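PDB 6IXO: myosin-2 from Saccharomyces cerevisiae, which carries organelles and other cargo along polarized actin cables, its globular tail, the part modelled here, binding receptor proteins on the cargo. Local coordinates for residues I158-L166 and H227-N235; A177-S188 and W254-V264. All coordinates share one frame; numbering follows the deposited sequence. Where two conformers were deposited one is given.

Contact 1: I158-L166 and H227-N235; sequences IYNIWLKKL and HAVVTTLLN
Val-229 is a knob in the hole made by Tyr-159, Trp-162, Leu-163 and Leu-166, a knobs-into-holes contact in the all-helical cargo-binding tail of this myosin V. The short helical segments run in roughly the same direction, their axes 38° apart and 10.8 Å at closest approach. CG2 of the knob goes to the aromatic side, where it meets the edges of both rings and lies 3.6 Å from Tyr-159 CE1; CG1 faces the leucines. Further along, Leu-233 slides past Leu-163 in the opposite direction, its CD2 3.9 Å from Leu-163 CD1, and the side chains of Leu-166 and Leu-233 cross at about a right angle. Trp-162 NE1 is hydrogen-bonded to Leu-97 O, on helix 97-124, while Leu-166 CD1 lies over one face of the indole. The flank with Ala-228 and Thr-232 is partly exposed and hydrated. There Leu-163 CD2 touches Thr-232 CG2, and a water takes the place of direct polar contact. With CG anti to the backbone N (chi1 179°), Tyr-159 extends its hydroxyl to this water, which lies in the ring plane, 2.7 Å from Tyr-159 OH, and donates to Thr-232 OG1 at 2.8 Å.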
# COMPACT_ATOMS: atom_id res chain seq x y z
N ILE A 158 3.96 8.81 3.58
CA ILE A 158 3.03 7.90 4.27
C ILE A 158 2.77 6.66 3.38
O ILE A 158 2.50 5.58 3.90
CB ILE A 158 1.68 8.58 4.68
CG1 ILE A 158 0.87 9.11 3.50
CG2 ILE A 158 1.94 9.64 5.75
CD1 ILE A 158 -0.62 9.20 3.85
N TYR A 159 2.91 6.80 2.07
CA TYR A 159 2.74 5.62 1.19
C TYR A 159 3.86 4.60 1.53
O TYR A 159 3.61 3.38 1.68
CB TYR A 159 2.81 6.02 -0.28
CG TYR A 159 2.66 4.78 -1.17
CD1 TYR A 159 1.41 4.28 -1.44
CD2 TYR A 159 3.77 4.15 -1.73
CE1 TYR A 159 1.22 3.13 -2.26
CE2 TYR A 159 3.63 2.98 -2.55
CZ TYR A 159 2.36 2.49 -2.79
OH TYR A 159 2.18 1.40 -3.62
N ASN A 160 5.08 5.11 1.67
CA ASN A 160 6.23 4.23 1.95
C ASN A 160 6.25 3.69 3.36
O ASN A 160 6.65 2.55 3.60
CB ASN A 160 7.51 4.97 1.65
CG ASN A 160 7.88 4.83 0.21
OD1 ASN A 160 8.38 3.78 -0.18
ND2 ASN A 160 7.58 5.83 -0.60
N ILE A 161 5.85 4.51 4.31
CA ILE A 161 5.77 4.06 5.70
C ILE A 161 4.76 2.91 5.80
O ILE A 161 5.01 1.85 6.41
CB ILE A 161 5.37 5.20 6.61
CG1 ILE A 161 6.54 6.18 6.79
CG2 ILE A 161 4.89 4.67 7.99
CD1 ILE A 161 6.11 7.55 7.43
N TRP A 162 3.62 3.11 5.16
CA TRP A 162 2.54 2.13 5.20
C TRP A 162 2.92 0.84 4.48
O TRP A 162 2.70 -0.25 4.99
CB TRP A 162 1.30 2.71 4.55
CG TRP A 162 0.06 1.83 4.62
CD1 TRP A 162 -0.56 1.35 5.76
CD2 TRP A 162 -0.70 1.36 3.52
NE1 TRP A 162 -1.69 0.64 5.42
CE2 TRP A 162 -1.80 0.64 4.04
CE3 TRP A 162 -0.57 1.48 2.14
CZ2 TRP A 162 -2.75 0.03 3.23
CZ3 TRP A 162 -1.54 0.90 1.32
CH2 TRP A 162 -2.61 0.19 1.86
N LEU A 163 3.47 0.99 3.28
CA LEU A 163 3.77 -0.17 2.45
C LEU A 163 4.82 -1.05 3.17
O LEU A 163 4.73 -2.28 3.15
CB LEU A 163 4.26 0.28 1.07
CG LEU A 163 4.31 -0.81 -0.02
CD1 LEU A 163 3.04 -1.65 -0.04
CD2 LEU A 163 4.55 -0.21 -1.42
N LYS A 164 5.79 -0.42 3.83
CA LYS A 164 6.78 -1.19 4.58
C LYS A 164 6.14 -1.96 5.72
O LYS A 164 6.47 -3.13 5.97
CB LYS A 164 7.88 -0.27 5.12
CG LYS A 164 8.84 -1.03 6.09
CD LYS A 164 10.04 -0.13 6.55
CE LYS A 164 10.87 0.39 5.35
NZ LYS A 164 11.55 -0.72 4.54
N LYS A 165 5.20 -1.34 6.42
CA LYS A 165 4.49 -2.05 7.49
C LYS A 165 3.69 -3.22 6.94
O LYS A 165 3.64 -4.28 7.58
CB LYS A 165 3.55 -1.08 8.25
CG LYS A 165 4.29 -0.13 9.23
CD LYS A 165 3.30 1.04 9.63
CE LYS A 165 4.04 2.03 10.56
NZ LYS A 165 4.33 1.41 11.86
N LEU A 166 3.07 -3.03 5.77
CA LEU A 166 2.38 -4.14 5.11
C LEU A 166 3.34 -5.30 4.82
O LEU A 166 2.99 -6.45 5.04
CB LEU A 166 1.75 -3.70 3.79
CG LEU A 166 0.59 -2.69 3.98
CD1 LEU A 166 0.07 -2.40 2.59
CD2 LEU A 166 -0.58 -3.24 4.84
N HIS A 227 -3.39 -1.51 -7.80
CA HIS A 227 -2.48 -2.33 -8.61
C HIS A 227 -1.05 -2.24 -8.09
O HIS A 227 -0.36 -3.25 -7.98
CB HIS A 227 -2.51 -1.91 -10.10
CG HIS A 227 -1.68 -2.81 -10.97
ND1 HIS A 227 -0.36 -2.55 -11.27
CD2 HIS A 227 -1.97 -3.99 -11.55
CE1 HIS A 227 0.12 -3.53 -12.01
NE2 HIS A 227 -0.84 -4.42 -12.20
N ALA A 228 -0.59 -1.04 -7.77
CA ALA A 228 0.82 -0.86 -7.34
C ALA A 228 1.05 -1.55 -6.01
O ALA A 228 2.04 -2.26 -5.82
CB ALA A 228 1.16 0.69 -7.23
N VAL A 229 0.14 -1.33 -5.08
CA VAL A 229 0.32 -1.87 -3.74
C VAL A 229 0.35 -3.40 -3.79
O VAL A 229 1.24 -4.05 -3.24
CB VAL A 229 -0.82 -1.43 -2.82
CG1 VAL A 229 -0.80 -2.28 -1.51
CG2 VAL A 229 -0.69 0.09 -2.55
N VAL A 230 -0.61 -3.98 -4.49
CA VAL A 230 -0.68 -5.43 -4.47
C VAL A 230 0.43 -6.10 -5.27
O VAL A 230 0.97 -7.16 -4.87
CB VAL A 230 -2.08 -5.89 -4.98
CG1 VAL A 230 -2.09 -7.45 -5.15
CG2 VAL A 230 -3.12 -5.46 -3.95
N THR A 231 0.81 -5.52 -6.41
CA THR A 231 1.92 -6.03 -7.20
C THR A 231 3.22 -6.02 -6.38
O THR A 231 4.04 -6.97 -6.40
CB THR A 231 2.10 -5.17 -8.48
OG1 THR A 231 1.02 -5.45 -9.37
CG2 THR A 231 3.42 -5.49 -9.16
N THR A 232 3.42 -4.92 -5.65
CA THR A 232 4.62 -4.83 -4.77
C THR A 232 4.57 -5.93 -3.71
O THR A 232 5.55 -6.63 -3.46
CB THR A 232 4.71 -3.44 -4.07
OG1 THR A 232 4.86 -2.43 -5.06
CG2 THR A 232 5.92 -3.38 -3.10
N LEU A 233 3.40 -6.14 -3.13
CA LEU A 233 3.31 -7.14 -2.06
C LEU A 233 3.42 -8.59 -2.56
O LEU A 233 4.04 -9.44 -1.89
CB LEU A 233 2.01 -6.97 -1.28
CG LEU A 233 1.97 -5.63 -0.49
CD1 LEU A 233 0.62 -5.47 0.21
CD2 LEU A 233 3.13 -5.48 0.56
N LEU A 234 2.81 -8.89 -3.70
CA LEU A 234 2.92 -10.22 -4.30
C LEU A 234 4.36 -10.56 -4.68
O LEU A 234 4.84 -11.68 -4.43
CB LEU A 234 2.04 -10.33 -5.56
CG LEU A 234 0.54 -10.28 -5.26
CD1 LEU A 234 -0.24 -10.17 -6.55
CD2 LEU A 234 0.09 -11.53 -4.43
N ASN A 235 5.04 -9.62 -5.33
CA ASN A 235 6.47 -9.82 -5.62
C ASN A 235 7.27 -10.12 -4.36
O ASN A 235 8.21 -10.96 -4.37
CB ASN A 235 7.09 -8.60 -6.30
CG ASN A 235 6.74 -8.54 -7.77
OD1 ASN A 235 6.75 -9.57 -8.43
ND2 ASN A 235 6.48 -7.34 -8.30
O HOH W 1 4.42 0.30 -4.75

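Contact 2: A177-S188 and W254-V264; sequences AVVISESLPGFS and WKRGLQLNYNV
Gln-259 O is gripped twice: by the helical N-H of Asn-263 and, from the opposite face of its carbonyl plane, by Ser-183 OG at 3.0 Å. The side chain of Gln-259 also ties down the loop. Its OE1 accepts from Leu-184 N at 3.3 Å, and its NE2 makes a weak bond to Ser-188 OG. One turn on, the Asn-263 amide meets the last, pi-type turn of helix 134-180, with ND2 donating to Val-178 O at 2.8 Å from above the carbonyl plane, plus a long, weak bond to Ser-181 O. Arg-256, bent at chi2 and chi3 (60° and 57°), curls its guanidinium back to the same helix end, where NH1 reaches Ile-180 O at 3.2 Å and a water links NH2 to that oxygen. Glu-182 braces the loop from within, OE1 accepting from Gly-186 N within the type II beta turn Leu-184 to Phe-187 and OE2 from Ser-188 N just after it. The Phe-187 ring is sandwiched: Lys-255 CG makes a CH-pi contact 4.0 Å from the ring centroid, and Leu-184 CD1 lies over the opposite face. The extended lysine then bonds through NZ to Phe-187 O at 3.0 Å. The loop leaving helix 134-180 thus runs along the N-terminal part of helix 254-273, joined mainly by side-chain-to-backbone hydrogen bonds; Leu-260 touches helix 223-247, Val-264 helix 284-294, and Met-202 of helix 202-218 packs on Ala-177, Val-178 and Asn-263.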
# COMPACT_ATOMS: atom_id res chain seq x y z
N ALA A 177 2.22 -19.40 6.08
CA ALA A 177 1.03 -19.75 5.30
C ALA A 177 1.37 -20.44 3.97
O ALA A 177 0.77 -21.45 3.60
CB ALA A 177 0.21 -18.48 5.03
N VAL A 178 2.33 -19.88 3.23
CA VAL A 178 2.66 -20.41 1.91
C VAL A 178 3.56 -21.65 1.99
O VAL A 178 3.29 -22.66 1.36
CB VAL A 178 3.34 -19.33 1.05
CG1 VAL A 178 3.87 -19.88 -0.26
CG2 VAL A 178 2.34 -18.14 0.78
N VAL A 179 4.62 -21.55 2.80
CA VAL A 179 5.70 -22.55 2.79
C VAL A 179 5.44 -23.71 3.74
O VAL A 179 5.70 -24.86 3.43
CB VAL A 179 7.06 -21.87 3.11
CG1 VAL A 179 8.19 -22.88 3.15
CG2 VAL A 179 7.37 -20.81 2.04
N ILE A 180 4.94 -23.40 4.92
CA ILE A 180 4.87 -24.38 5.99
C ILE A 180 3.47 -24.99 6.19
O ILE A 180 3.36 -26.20 6.34
CB ILE A 180 5.32 -23.75 7.36
CG1 ILE A 180 6.75 -23.20 7.26
CG2 ILE A 180 5.20 -24.78 8.51
CD1 ILE A 180 7.81 -24.31 7.07
N SER A 181 2.42 -24.16 6.24
CA SER A 181 1.07 -24.66 6.55
C SER A 181 0.60 -25.66 5.50
O SER A 181 0.84 -25.49 4.30
CB SER A 181 0.02 -23.54 6.66
OG SER A 181 -0.42 -23.14 5.37
N GLU A 182 -0.07 -26.71 5.95
CA GLU A 182 -0.50 -27.75 5.04
C GLU A 182 -1.88 -27.46 4.54
O GLU A 182 -2.85 -27.44 5.29
CB GLU A 182 -0.44 -29.12 5.73
CG GLU A 182 0.97 -29.56 6.00
CD GLU A 182 1.04 -30.99 6.49
OE1 GLU A 182 0.57 -31.25 7.62
OE2 GLU A 182 1.53 -31.86 5.74
N SER A 183 -1.97 -27.21 3.24
CA SER A 183 -3.25 -27.25 2.54
C SER A 183 -3.87 -28.64 2.68
O SER A 183 -5.08 -28.80 2.66
CB SER A 183 -3.05 -26.90 1.07
OG SER A 183 -1.70 -27.14 0.69
N LEU A 184 -3.04 -29.67 2.81
CA LEU A 184 -3.57 -31.00 3.10
C LEU A 184 -3.03 -31.50 4.43
O LEU A 184 -2.00 -32.18 4.48
CB LEU A 184 -3.22 -31.98 1.98
CG LEU A 184 -3.63 -31.54 0.58
CD1 LEU A 184 -2.64 -32.12 -0.41
CD2 LEU A 184 -5.09 -31.95 0.25
N PRO A 185 -3.71 -31.14 5.52
CA PRO A 185 -3.28 -31.54 6.87
C PRO A 185 -3.00 -33.04 6.95
O PRO A 185 -3.84 -33.84 6.50
CB PRO A 185 -4.47 -31.13 7.74
CG PRO A 185 -5.11 -29.99 7.00
CD PRO A 185 -4.96 -30.36 5.54
N GLY A 186 -1.82 -33.40 7.46
CA GLY A 186 -1.42 -34.80 7.63
C GLY A 186 -0.77 -35.48 6.43
O GLY A 186 -0.21 -36.57 6.55
N PHE A 187 -0.87 -34.83 5.27
CA PHE A 187 -0.39 -35.37 3.99
C PHE A 187 1.08 -35.76 4.01
O PHE A 187 1.45 -36.85 3.57
CB PHE A 187 -0.61 -34.34 2.89
CG PHE A 187 -0.55 -34.87 1.49
CD1 PHE A 187 -1.21 -36.05 1.14
CD2 PHE A 187 0.12 -34.15 0.50
CE1 PHE A 187 -1.17 -36.51 -0.18
CE2 PHE A 187 0.16 -34.60 -0.82
CZ PHE A 187 -0.51 -35.76 -1.16
N SER A 188 1.92 -34.85 4.51
CA SER A 188 3.35 -35.09 4.57
C SER A 188 3.71 -35.96 5.78
O SER A 188 4.18 -35.46 6.80
CB SER A 188 4.11 -33.76 4.62
OG SER A 188 3.93 -33.02 3.42
N TRP A 254 7.64 -34.33 -3.58
CA TRP A 254 6.44 -34.28 -4.39
C TRP A 254 5.22 -33.81 -3.59
O TRP A 254 4.45 -32.91 -4.04
CB TRP A 254 6.17 -35.67 -5.01
CG TRP A 254 4.93 -35.66 -5.86
CD1 TRP A 254 4.86 -35.42 -7.21
CD2 TRP A 254 3.59 -35.90 -5.42
NE1 TRP A 254 3.54 -35.47 -7.63
CE2 TRP A 254 2.74 -35.75 -6.55
CE3 TRP A 254 3.01 -36.20 -4.18
CZ2 TRP A 254 1.34 -35.93 -6.48
CZ3 TRP A 254 1.61 -36.37 -4.11
CH2 TRP A 254 0.80 -36.23 -5.26
N LYS A 255 5.01 -34.39 -2.41
CA LYS A 255 3.88 -33.96 -1.58
C LYS A 255 3.92 -32.49 -1.22
O LYS A 255 2.91 -31.82 -1.28
CB LYS A 255 3.80 -34.77 -0.30
CG LYS A 255 3.34 -36.22 -0.54
CD LYS A 255 3.40 -37.03 0.76
CE LYS A 255 2.87 -38.39 0.60
NZ LYS A 255 2.69 -39.06 1.93
N ARG A 256 5.09 -32.00 -0.82
CA ARG A 256 5.25 -30.59 -0.50
C ARG A 256 4.98 -29.77 -1.76
O ARG A 256 4.39 -28.67 -1.70
CB ARG A 256 6.67 -30.33 0.09
CG ARG A 256 6.90 -28.91 0.48
CD ARG A 256 5.88 -28.46 1.55
NE ARG A 256 5.94 -29.32 2.74
CZ ARG A 256 5.21 -29.14 3.84
NH1 ARG A 256 4.34 -28.11 3.94
NH2 ARG A 256 5.36 -29.97 4.87
N GLY A 257 5.38 -30.29 -2.91
CA GLY A 257 5.12 -29.56 -4.15
C GLY A 257 3.63 -29.43 -4.45
O GLY A 257 3.12 -28.36 -4.85
N LEU A 258 2.89 -30.51 -4.24
CA LEU A 258 1.44 -30.47 -4.46
C LEU A 258 0.81 -29.43 -3.50
O LEU A 258 -0.02 -28.59 -3.88
CB LEU A 258 0.84 -31.86 -4.21
CG LEU A 258 -0.66 -31.89 -4.55
CD1 LEU A 258 -0.84 -31.67 -6.04
CD2 LEU A 258 -1.32 -33.19 -4.09
N GLN A 259 1.25 -29.45 -2.24
CA GLN A 259 0.70 -28.50 -1.26
C GLN A 259 1.06 -27.08 -1.56
O GLN A 259 0.21 -26.17 -1.42
CB GLN A 259 1.14 -28.83 0.17
CG GLN A 259 0.47 -30.12 0.61
CD GLN A 259 0.86 -30.54 1.98
OE1 GLN A 259 0.17 -30.22 2.94
NE2 GLN A 259 1.98 -31.27 2.10
N LEU A 260 2.30 -26.86 -1.97
CA LEU A 260 2.71 -25.53 -2.41
C LEU A 260 1.85 -25.06 -3.60
O LEU A 260 1.43 -23.88 -3.67
CB LEU A 260 4.20 -25.49 -2.76
CG LEU A 260 4.80 -24.17 -3.26
CD1 LEU A 260 4.73 -23.07 -2.12
CD2 LEU A 260 6.29 -24.35 -3.69
N ASN A 261 1.62 -25.96 -4.55
CA ASN A 261 0.76 -25.67 -5.70
C ASN A 261 -0.59 -25.17 -5.20
O ASN A 261 -1.06 -24.12 -5.64
CB ASN A 261 0.61 -26.92 -6.60
CG ASN A 261 -0.51 -26.77 -7.64
OD1 ASN A 261 -0.77 -25.70 -8.13
ND2 ASN A 261 -1.19 -27.86 -7.94
N TYR A 262 -1.19 -25.89 -4.26
CA TYR A 262 -2.55 -25.52 -3.80
C TYR A 262 -2.50 -24.16 -3.08
O TYR A 262 -3.39 -23.32 -3.27
CB TYR A 262 -3.14 -26.57 -2.87
CG TYR A 262 -3.50 -27.88 -3.54
CD1 TYR A 262 -3.50 -28.00 -4.92
CD2 TYR A 262 -3.83 -29.01 -2.77
CE1 TYR A 262 -3.85 -29.23 -5.53
CE2 TYR A 262 -4.14 -30.22 -3.36
CZ TYR A 262 -4.16 -30.34 -4.74
OH TYR A 262 -4.53 -31.56 -5.33
N ASN A 263 -1.47 -23.94 -2.27
CA ASN A 263 -1.35 -22.63 -1.60
C ASN A 263 -1.23 -21.46 -2.57
O ASN A 263 -1.97 -20.44 -2.51
CB ASN A 263 -0.15 -22.66 -0.65
CG ASN A 263 -0.39 -23.52 0.56
OD1 ASN A 263 -1.53 -23.93 0.83
ND2 ASN A 263 0.70 -23.79 1.35
N VAL A 264 -0.28 -21.58 -3.48
CA VAL A 264 -0.01 -20.54 -4.46
C VAL A 264 -1.14 -20.31 -5.47
O VAL A 264 -1.47 -19.16 -5.84
CB VAL A 264 1.30 -20.87 -5.24
CG1 VAL A 264 1.65 -19.79 -6.22
CG2 VAL A 264 2.43 -21.01 -4.24
O HOH W 2 3.03 -26.60 2.39
O HOH W 3 4.09 -28.59 7.55

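Overall arrangement
Helix 134-180 takes part in both contacts, packing in contact 1 through its 158-166 portion and in contact 2 through its C-terminal end and the loop beyond. Its partners, helices 223-247 and 254-273, follow each other in the chain, so the paired segments alternate along the sequence. The contact centres are 26 Å apart, with about 8 Å between nearest atoms, and they do not touch. Contact 1 lies about 4 Å from the centre of the chain and is mainly apolar; contact 2, about 28 Å out, is largely polar and partly exposed. Helix 202-218 bridges them, with Met-216 and Ile-212 against contact 1 and Met-202 against contact 2. No cargo is bound in this apo model.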